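PDB 6CHJ: diacylglycerol O-acyltransferase from Marinobacter hydrocarbonoclasticus, which probably transfers the acyl group of an acyl-CoA to a diacylglycerol, giving triacylglycerol, or to a fatty alcohol, giving a wax ester. Local coordinates for residues Q18-P32 against G392-D406. Sequence-based numbering, arbitrary orientation.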
ATOM      1  N   GLN B  18      -1.684  11.070   2.998  1.00 53.95           N
ATOM      2  CA  GLN B  18      -0.732  11.169   4.097  1.00 53.81           C
ATOM      3  C   GLN B  18      -1.313  10.706   5.436  1.00 50.85           C
ATOM      4  O   GLN B  18      -0.550  10.475   6.385  1.00 45.60           O
ATOM      5  CB  GLN B  18      -0.200  12.603   4.199  1.00 52.40           C
ATOM      6  CG  GLN B  18      -1.190  13.649   4.741  1.00 56.23           C
ATOM      7  CD  GLN B  18      -2.229  14.104   3.700  1.00 67.18           C
ATOM      8  OE1 GLN B  18      -2.210  13.661   2.530  1.00 59.79           O
ATOM      9  NE2 GLN B  18      -3.126  15.022   4.118  1.00 63.46           N
ATOM     10  N   GLN B  19      -2.630  10.524   5.522  1.00 48.90           N
ATOM     11  CA  GLN B  19      -3.282  10.033   6.735  1.00 40.99           C
ATOM     12  C   GLN B  19      -4.335   8.994   6.349  1.00 46.41           C
ATOM     13  O   GLN B  19      -5.541   9.274   6.328  1.00 46.86           O
ATOM     14  CB  GLN B  19      -3.898  11.192   7.530  1.00 47.43           C
ATOM     15  CG  GLN B  19      -4.783  12.192   6.700  1.00 50.85           C
ATOM     16  CD  GLN B  19      -5.036  13.514   7.414  1.00 50.85           C
ATOM     17  OE1 GLN B  19      -4.106  14.213   7.821  1.00 48.55           O
ATOM     18  NE2 GLN B  19      -6.304  13.866   7.550  1.00 55.17           N
ATOM     19  N   PRO B  20      -3.921   7.767   6.041  1.00 44.18           N
ATOM     20  CA  PRO B  20      -4.922   6.710   5.940  1.00 46.74           C
ATOM     21  C   PRO B  20      -5.701   6.632   7.249  1.00 49.92           C
ATOM     22  O   PRO B  20      -5.199   6.970   8.331  1.00 41.35           O
ATOM     23  CB  PRO B  20      -4.096   5.455   5.671  1.00 43.28           C
ATOM     24  CG  PRO B  20      -2.874   5.975   5.005  1.00 45.19           C
ATOM     25  CD  PRO B  20      -2.584   7.284   5.655  1.00 41.67           C
ATOM     26  N   MET B  21      -6.961   6.248   7.124  1.00 48.47           N
ATOM     27  CA  MET B  21      -7.891   6.229   8.237  1.00 50.88           C
ATOM     28  C   MET B  21      -8.324   4.797   8.544  1.00 46.00           C
ATOM     29  O   MET B  21      -9.491   4.516   8.819  1.00 51.04           O
ATOM     30  CB  MET B  21      -9.077   7.161   7.943  1.00 50.43           C
ATOM     31  CG  MET B  21      -8.683   8.658   7.883  1.00 51.04           C
ATOM     32  SD  MET B  21      -7.920   9.347   9.404  1.00 55.29           S
ATOM     33  CE  MET B  21      -9.105   8.834  10.589  1.00 54.14           C
ATOM     34  N   HIS B  22      -7.382   3.872   8.462  1.00 49.31           N
ATOM     35  CA  HIS B  22      -7.611   2.496   8.869  1.00 47.18           C
ATOM     36  C   HIS B  22      -6.871   2.226  10.177  1.00 44.75           C
ATOM     37  O   HIS B  22      -5.820   2.807  10.444  1.00 45.99           O
ATOM     38  CB  HIS B  22      -7.158   1.512   7.785  1.00 46.51           C
ATOM     39  CG  HIS B  22      -5.709   1.626   7.408  1.00 47.18           C
ATOM     40  ND1 HIS B  22      -5.278   2.302   6.285  1.00 41.56           N
ATOM     41  CD2 HIS B  22      -4.593   1.131   7.997  1.00 42.70           C
ATOM     42  CE1 HIS B  22      -3.962   2.237   6.208  1.00 40.43           C
ATOM     43  NE2 HIS B  22      -3.520   1.537   7.239  1.00 41.02           N
ATOM     44  N   VAL B  23      -7.427   1.347  10.997  1.00 45.70           N
ATOM     45  CA  VAL B  23      -6.723   0.850  12.160  1.00 46.59           C
ATOM     46  C   VAL B  23      -6.179  -0.534  11.838  1.00 45.62           C
ATOM     47  O   VAL B  23      -6.494  -1.128  10.809  1.00 45.72           O
ATOM     48  CB  VAL B  23      -7.621   0.808  13.411  1.00 49.93           C
ATOM     49  CG1 VAL B  23      -8.306   2.164  13.623  1.00 50.84           C
ATOM     50  CG2 VAL B  23      -8.644  -0.335  13.263  1.00 49.11           C
ATOM     51  N   GLY B  24      -5.360  -1.062  12.744  1.00 46.33           N
ATOM     52  CA  GLY B  24      -4.707  -2.340  12.565  1.00 45.63           C
ATOM     53  C   GLY B  24      -4.388  -2.967  13.903  1.00 53.04           C
ATOM     54  O   GLY B  24      -4.452  -2.322  14.951  1.00 51.69           O
ATOM     55  N   GLY B  25      -4.046  -4.249  13.851  1.00 46.91           N
ATOM     56  CA  GLY B  25      -3.594  -4.963  15.028  1.00 46.69           C
ATOM     57  C   GLY B  25      -2.583  -6.028  14.664  1.00 47.95           C
ATOM     58  O   GLY B  25      -2.699  -6.693  13.623  1.00 43.79           O
ATOM     59  N   LEU B  26      -1.578  -6.187  15.512  1.00 43.57           N
ATOM     60  CA  LEU B  26      -0.494  -7.131  15.297  1.00 45.34           C
ATOM     61  C   LEU B  26      -0.530  -8.189  16.394  1.00 52.65           C
ATOM     62  O   LEU B  26      -0.212  -7.900  17.555  1.00 52.82           O
ATOM     63  CB  LEU B  26       0.855  -6.423  15.280  1.00 45.69           C
ATOM     64  CG  LEU B  26       1.995  -7.433  15.205  1.00 47.27           C
ATOM     65  CD1 LEU B  26       1.935  -8.267  13.893  1.00 41.94           C
ATOM     66  CD2 LEU B  26       3.320  -6.717  15.364  1.00 43.18           C
ATOM     67  N   GLN B  27      -0.874  -9.417  16.010  1.00 53.52           N
ATOM     68  CA  GLN B  27      -0.935 -10.564  16.909  1.00 50.49           C
ATOM     69  C   GLN B  27       0.245 -11.486  16.644  1.00 53.88           C
ATOM     70  O   GLN B  27       0.502 -11.863  15.498  1.00 55.41           O
ATOM     71  CB  GLN B  27      -2.238 -11.331  16.711  1.00 47.89           C
ATOM     72  CG  GLN B  27      -3.431 -10.630  17.309  1.00 48.24           C
ATOM     73  CD  GLN B  27      -4.696 -11.302  16.907  1.00 52.61           C
ATOM     74  OE1 GLN B  27      -4.742 -11.947  15.856  1.00 52.37           O
ATOM     75  NE2 GLN B  27      -5.730 -11.189  17.734  1.00 54.78           N
ATOM     76  N   LEU B  28       0.951 -11.852  17.699  1.00 55.91           N
ATOM     77  CA  LEU B  28       2.107 -12.725  17.615  1.00 53.49           C
ATOM     78  C   LEU B  28       1.778 -14.042  18.303  1.00 57.78           C
ATOM     79  O   LEU B  28       1.291 -14.042  19.437  1.00 59.82           O
ATOM     80  CB  LEU B  28       3.304 -12.052  18.270  1.00 57.33           C
ATOM     81  CG  LEU B  28       4.571 -12.867  18.442  1.00 65.11           C
ATOM     82  CD1 LEU B  28       5.304 -12.979  17.098  1.00 60.62           C
ATOM     83  CD2 LEU B  28       5.425 -12.195  19.508  1.00 57.24           C
ATOM     84  N   PHE B  29       2.007 -15.161  17.609  1.00 57.39           N
ATOM     85  CA  PHE B  29       1.716 -16.481  18.148  1.00 54.97           C
ATOM     86  C   PHE B  29       2.967 -17.344  18.164  1.00 58.36           C
ATOM     87  O   PHE B  29       3.952 -17.074  17.475  1.00 58.02           O
ATOM     88  CB  PHE B  29       0.661 -17.241  17.353  1.00 53.16           C
ATOM     89  CG  PHE B  29      -0.631 -16.521  17.175  1.00 53.11           C
ATOM     90  CD1 PHE B  29      -1.680 -16.729  18.054  1.00 53.84           C
ATOM     91  CD2 PHE B  29      -0.830 -15.701  16.079  1.00 50.29           C
ATOM     92  CE1 PHE B  29      -2.913 -16.091  17.872  1.00 51.01           C
ATOM     93  CE2 PHE B  29      -2.041 -15.062  15.894  1.00 53.89           C
ATOM     94  CZ  PHE B  29      -3.088 -15.255  16.801  1.00 55.10           C
ATOM     95  N   SER B  30       2.906 -18.403  18.961  1.00 60.72           N
ATOM     96  CA  SER B  30       3.899 -19.460  18.900  1.00 61.86           C
ATOM     97  C   SER B  30       3.322 -20.639  18.127  1.00 58.37           C
ATOM     98  O   SER B  30       2.096 -20.810  18.052  1.00 56.88           O
ATOM     99  CB  SER B  30       4.332 -19.886  20.303  1.00 65.45           C
ATOM    100  OG  SER B  30       5.327 -19.008  20.791  1.00 66.00           O
ATOM    101  N   PHE B  31       4.210 -21.421  17.510  1.00 53.57           N
ATOM    102  CA  PHE B  31       3.777 -22.680  16.916  1.00 65.58           C
ATOM    103  C   PHE B  31       3.042 -23.505  17.971  1.00 63.69           C
ATOM    104  O   PHE B  31       3.534 -23.625  19.104  1.00 71.54           O
ATOM    105  CB  PHE B  31       4.962 -23.499  16.394  1.00 66.05           C
ATOM    106  CG  PHE B  31       5.476 -23.082  15.040  1.00 68.73           C
ATOM    107  CD1 PHE B  31       5.216 -21.812  14.526  1.00 64.16           C
ATOM    108  CD2 PHE B  31       6.260 -23.963  14.287  1.00 62.49           C
ATOM    109  CE1 PHE B  31       5.724 -21.427  13.290  1.00 63.58           C
ATOM    110  CE2 PHE B  31       6.767 -23.584  13.048  1.00 64.00           C
ATOM    111  CZ  PHE B  31       6.492 -22.314  12.549  1.00 66.46           C
ATOM    112  N   PRO B  32       1.885 -24.087  17.653  1.00 66.00           N
ATOM    113  CA  PRO B  32       1.255 -25.002  18.615  1.00 74.26           C
ATOM    114  C   PRO B  32       2.195 -26.169  18.888  1.00 72.33           C
ATOM    115  O   PRO B  32       2.977 -26.572  18.020  1.00 69.98           O
ATOM    116  CB  PRO B  32      -0.033 -25.458  17.912  1.00 72.29           C
ATOM    117  CG  PRO B  32      -0.193 -24.535  16.705  1.00 69.82           C
ATOM    118  CD  PRO B  32       1.205 -24.095  16.347  1.00 64.17           C
ATOM    119  N   GLY B 392      -4.774 -23.833  19.266  1.00 70.89           N
ATOM    120  CA  GLY B 392      -3.589 -24.269  19.975  1.00 68.73           C
ATOM    121  C   GLY B 392      -2.348 -23.428  19.765  1.00 67.91           C
ATOM    122  O   GLY B 392      -1.298 -23.752  20.331  1.00 67.74           O
ATOM    123  N   ALA B 393      -2.416 -22.367  18.966  1.00 66.64           N
ATOM    124  CA  ALA B 393      -1.311 -21.425  18.867  1.00 66.06           C
ATOM    125  C   ALA B 393      -1.505 -20.370  19.951  1.00 62.26           C
ATOM    126  O   ALA B 393      -2.519 -19.665  19.967  1.00 64.33           O
ATOM    127  CB  ALA B 393      -1.242 -20.788  17.479  1.00 61.02           C
ATOM    128  N   LYS B 394      -0.557 -20.286  20.874  1.00 63.51           N
ATOM    129  CA  LYS B 394      -0.681 -19.335  21.974  1.00 67.13           C
ATOM    130  C   LYS B 394      -0.448 -17.913  21.467  1.00 56.42           C
ATOM    131  O   LYS B 394       0.585 -17.617  20.853  1.00 52.28           O
ATOM    132  CB  LYS B 394       0.313 -19.685  23.085  1.00 64.42           C
ATOM    133  CG  LYS B 394       0.279 -18.765  24.299  1.00 64.55           C
ATOM    134  CD  LYS B 394       1.309 -19.188  25.342  1.00 69.30           C
ATOM    135  CE  LYS B 394       2.386 -20.078  24.723  1.00 69.28           C
ATOM    136  NZ  LYS B 394       3.687 -20.029  25.449  1.00 77.54           N
ATOM    137  N   LEU B 395      -1.404 -17.040  21.713  1.00 54.30           N
ATOM    138  CA  LEU B 395      -1.150 -15.616  21.546  1.00 60.38           C
ATOM    139  C   LEU B 395      -0.087 -15.181  22.547  1.00 56.08           C
ATOM    140  O   LEU B 395      -0.288 -15.306  23.758  1.00 61.78           O
ATOM    141  CB  LEU B 395      -2.445 -14.825  21.747  1.00 62.06           C
ATOM    142  CG  LEU B 395      -2.435 -13.332  21.400  1.00 64.92           C
ATOM    143  CD1 LEU B 395      -2.181 -13.105  19.895  1.00 54.62           C
ATOM    144  CD2 LEU B 395      -3.729 -12.662  21.862  1.00 59.30           C
ATOM    145  N   GLU B 396       1.056 -14.702  22.043  1.00 56.27           N
ATOM    146  CA  GLU B 396       2.136 -14.192  22.886  1.00 56.57           C
ATOM    147  C   GLU B 396       2.101 -12.678  23.112  1.00 64.34           C
ATOM    148  O   GLU B 396       2.774 -12.192  24.031  1.00 63.38           O
ATOM    149  CB  GLU B 396       3.505 -14.543  22.288  1.00 57.06           C
ATOM    150  CG  GLU B 396       3.739 -16.010  22.057  1.00 66.03           C
ATOM    151  CD  GLU B 396       4.107 -16.748  23.334  1.00 68.86           C
ATOM    152  OE1 GLU B 396       4.151 -16.112  24.416  1.00 66.61           O
ATOM    153  OE2 GLU B 396       4.343 -17.971  23.246  1.00 71.90           O
ATOM    154  N   GLY B 397       1.367 -11.918  22.294  1.00 64.77           N
ATOM    155  CA  GLY B 397       1.320 -10.469  22.410  1.00 57.59           C
ATOM    156  C   GLY B 397       0.420  -9.855  21.351  1.00 64.88           C
ATOM    157  O   GLY B 397       0.461 -10.275  20.186  1.00 62.27           O
ATOM    158  N   MET B 398      -0.412  -8.883  21.744  1.00 59.79           N
ATOM    159  CA  MET B 398      -1.351  -8.213  20.850  1.00 56.73           C
ATOM    160  C   MET B 398      -1.117  -6.708  20.951  1.00 62.60           C
ATOM    161  O   MET B 398      -1.139  -6.148  22.054  1.00 60.15           O
ATOM    162  CB  MET B 398      -2.810  -8.574  21.198  1.00 52.23           C
ATOM    163  CG  MET B 398      -3.065  -8.772  22.701  1.00 60.26           C
ATOM    164  SD  MET B 398      -4.784  -9.054  23.218  1.00 66.37           S
ATOM    165  CE  MET B 398      -5.564  -7.515  22.727  1.00 66.13           C
ATOM    166  N   TYR B 399      -0.884  -6.063  19.803  1.00 59.15           N
ATOM    167  CA  TYR B 399      -0.407  -4.681  19.740  1.00 51.43           C
ATOM    168  C   TYR B 399      -1.282  -3.888  18.781  1.00 58.49           C
ATOM    169  O   TYR B 399      -1.301  -4.185  17.567  1.00 50.45           O
ATOM    170  CB  TYR B 399       1.055  -4.624  19.295  1.00 53.78           C
ATOM    171  CG  TYR B 399       1.951  -5.549  20.083  1.00 54.69           C
ATOM    172  CD1 TYR B 399       2.513  -5.141  21.298  1.00 60.79           C
ATOM    173  CD2 TYR B 399       2.214  -6.842  19.638  1.00 55.78           C
ATOM    174  CE1 TYR B 399       3.340  -5.996  22.045  1.00 54.40           C
ATOM    175  CE2 TYR B 399       3.029  -7.704  20.368  1.00 61.88           C
ATOM    176  CZ  TYR B 399       3.587  -7.270  21.574  1.00 61.11           C
ATOM    177  OH  TYR B 399       4.385  -8.127  22.293  1.00 63.44           O
ATOM    178  N   PRO B 400      -1.996  -2.877  19.253  1.00 57.14           N
ATOM    179  CA  PRO B 400      -2.812  -2.075  18.349  1.00 53.84           C
ATOM    180  C   PRO B 400      -1.941  -1.199  17.454  1.00 53.57           C
ATOM    181  O   PRO B 400      -0.813  -0.838  17.803  1.00 46.30           O
ATOM    182  CB  PRO B 400      -3.662  -1.236  19.309  1.00 57.96           C
ATOM    183  CG  PRO B 400      -2.769  -1.055  20.489  1.00 57.77           C
ATOM    184  CD  PRO B 400      -2.026  -2.359  20.631  1.00 58.99           C
ATOM    185  N   VAL B 401      -2.485  -0.875  16.278  1.00 49.31           N
ATOM    186  CA  VAL B 401      -1.830  -0.028  15.281  1.00 47.84           C
ATOM    187  C   VAL B 401      -2.831   1.055  14.947  1.00 42.95           C
ATOM    188  O   VAL B 401      -3.889   0.769  14.376  1.00 43.49           O
ATOM    189  CB  VAL B 401      -1.422  -0.797  14.014  1.00 47.69           C
ATOM    190  CG1 VAL B 401      -0.422   0.028  13.218  1.00 45.04           C
ATOM    191  CG2 VAL B 401      -0.853  -2.177  14.368  1.00 47.53           C
ATOM    192  N   SER B 402      -2.527   2.290  15.316  1.00 43.33           N
ATOM    193  CA  SER B 402      -3.584   3.283  15.258  1.00 45.27           C
ATOM    194  C   SER B 402      -3.360   4.259  14.086  1.00 48.03           C
ATOM    195  O   SER B 402      -2.667   3.929  13.112  1.00 46.08           O
ATOM    196  CB  SER B 402      -3.669   3.964  16.623  1.00 48.48           C
ATOM    197  OG  SER B 402      -5.005   4.344  16.872  1.00 57.30           O
ATOM    198  N   ILE B 403      -3.940   5.457  14.187  1.00 43.03           N
ATOM    199  CA  ILE B 403      -3.995   6.423  13.092  1.00 38.51           C
ATOM    200  C   ILE B 403      -3.192   7.663  13.481  1.00 40.46           C
ATOM    201  O   ILE B 403      -3.464   8.283  14.517  1.00 44.56           O
ATOM    202  CB  ILE B 403      -5.449   6.817  12.772  1.00 43.19           C
ATOM    203  CG1 ILE B 403      -6.284   5.624  12.299  1.00 42.72           C
ATOM    204  CG2 ILE B 403      -5.503   7.965  11.774  1.00 42.98           C
ATOM    205  CD1 ILE B 403      -7.795   5.875  12.479  1.00 44.92           C
ATOM    206  N   ASP B 404      -2.227   8.031  12.644  1.00 39.09           N
ATOM    207  CA  ASP B 404      -1.631   9.358  12.598  1.00 39.62           C
ATOM    208  C   ASP B 404      -2.431  10.303  11.690  1.00 47.22           C
ATOM    209  O   ASP B 404      -3.117   9.885  10.744  1.00 43.19           O
ATOM    210  CB  ASP B 404      -0.204   9.304  12.078  1.00 38.59           C
ATOM    211  CG  ASP B 404       0.691   8.467  12.929  1.00 44.50           C
ATOM    212  OD1 ASP B 404       0.562   8.518  14.175  1.00 46.57           O
ATOM    213  OD2 ASP B 404       1.548   7.775  12.345  1.00 43.18           O
ATOM    214  N   MET B 405      -2.276  11.599  11.965  1.00 44.59           N
ATOM    215  CA  MET B 405      -2.898  12.684  11.222  1.00 45.98           C
ATOM    216  C   MET B 405      -1.877  13.799  11.040  1.00 50.16           C
ATOM    217  O   MET B 405      -0.916  13.911  11.813  1.00 42.84           O
ATOM    218  CB  MET B 405      -4.095  13.278  11.979  1.00 49.73           C
ATOM    219  CG  MET B 405      -5.394  12.581  11.764  1.00 57.58           C
ATOM    220  SD  MET B 405      -6.674  13.549  12.555  1.00 68.80           S
ATOM    221  CE  MET B 405      -6.439  15.134  11.702  1.00 56.32           C
ATOM    222  N   ASP B 406      -2.114  14.643  10.019  1.00 49.16           N
ATOM    223  CA  ASP B 406      -1.512  15.972   9.975  1.00 48.20           C
ATOM    224  C   ASP B 406      -1.637  16.630  11.346  1.00 49.86           C
ATOM    225  O   ASP B 406      -2.739  16.730  11.891  1.00 46.34           O
ATOM    226  CB  ASP B 406      -2.222  16.853   8.935  1.00 54.57           C
ATOM    227  CG  ASP B 406      -1.653  16.724   7.520  1.00 52.68           C
ATOM    228  OD1 ASP B 406      -0.578  16.123   7.309  1.00 58.23           O
ATOM    229  OD2 ASP B 406      -2.303  17.253   6.601  1.00 51.78           O
TER
HETATM  230  O   HOH W   1      -3.020   7.880   9.199  1.00 41.57           O
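Paired amides of G24 with V401 and of L26 with Y399 zip strands 22-30 and 393-401 together as antiparallel neighbours, the L26 N to Y399 O bond being 2.9 Å long with an angle of 163° at the hydrogen. Near L28 the register slips by one residue in a classic beta bulge: the amide of L28 binds G397 O, while E396 N reaches L28 O at 2.7 Å. Beyond it, S30 N bonds to K394 O, and S30 OG lies 2.8 Å from E396 OE2, an oxygen that also forms a salt bridge with K394 NZ. E396 bends at chi2 (-79°), which brings its carboxylate beside S30 OG.

Past the other end of the pairing, D406 N donates to the side-chain OE1 of Q19 at 3.0 Å, tilted 34° from the amide plane; the NE2 of Q19 binds L14 O and D406 OD1 accepts from I235 N.

Side chains pack on both faces of the pair and beyond its end at I403. On the face of F29, Q27 and L395, the leucine sets its CD1 over one face of the F29 ring, 4.0 Å from the centroid and toward the rim, and the same methyl touches Q27 CB. On the face shared by L26, L28 and Y399, the tyrosine ring turns an edge to L26 O, with CD2 at 3.4 Å. I403 lies across M21, CG2 against SD, while its CD1 meets M21 CE and V23 CG1.

Joining the catalytic and C-terminal family regions, this pair lies inside a mixed sheet, between strands 127-135 and 389-390. Strand 127-135 bonds to the far edge of 22-30. L26, Y399 and V401 pack on strand 239-247, and M398 and P400 on strand 410-417, both of them strands of the chain's other six-stranded mixed sheet.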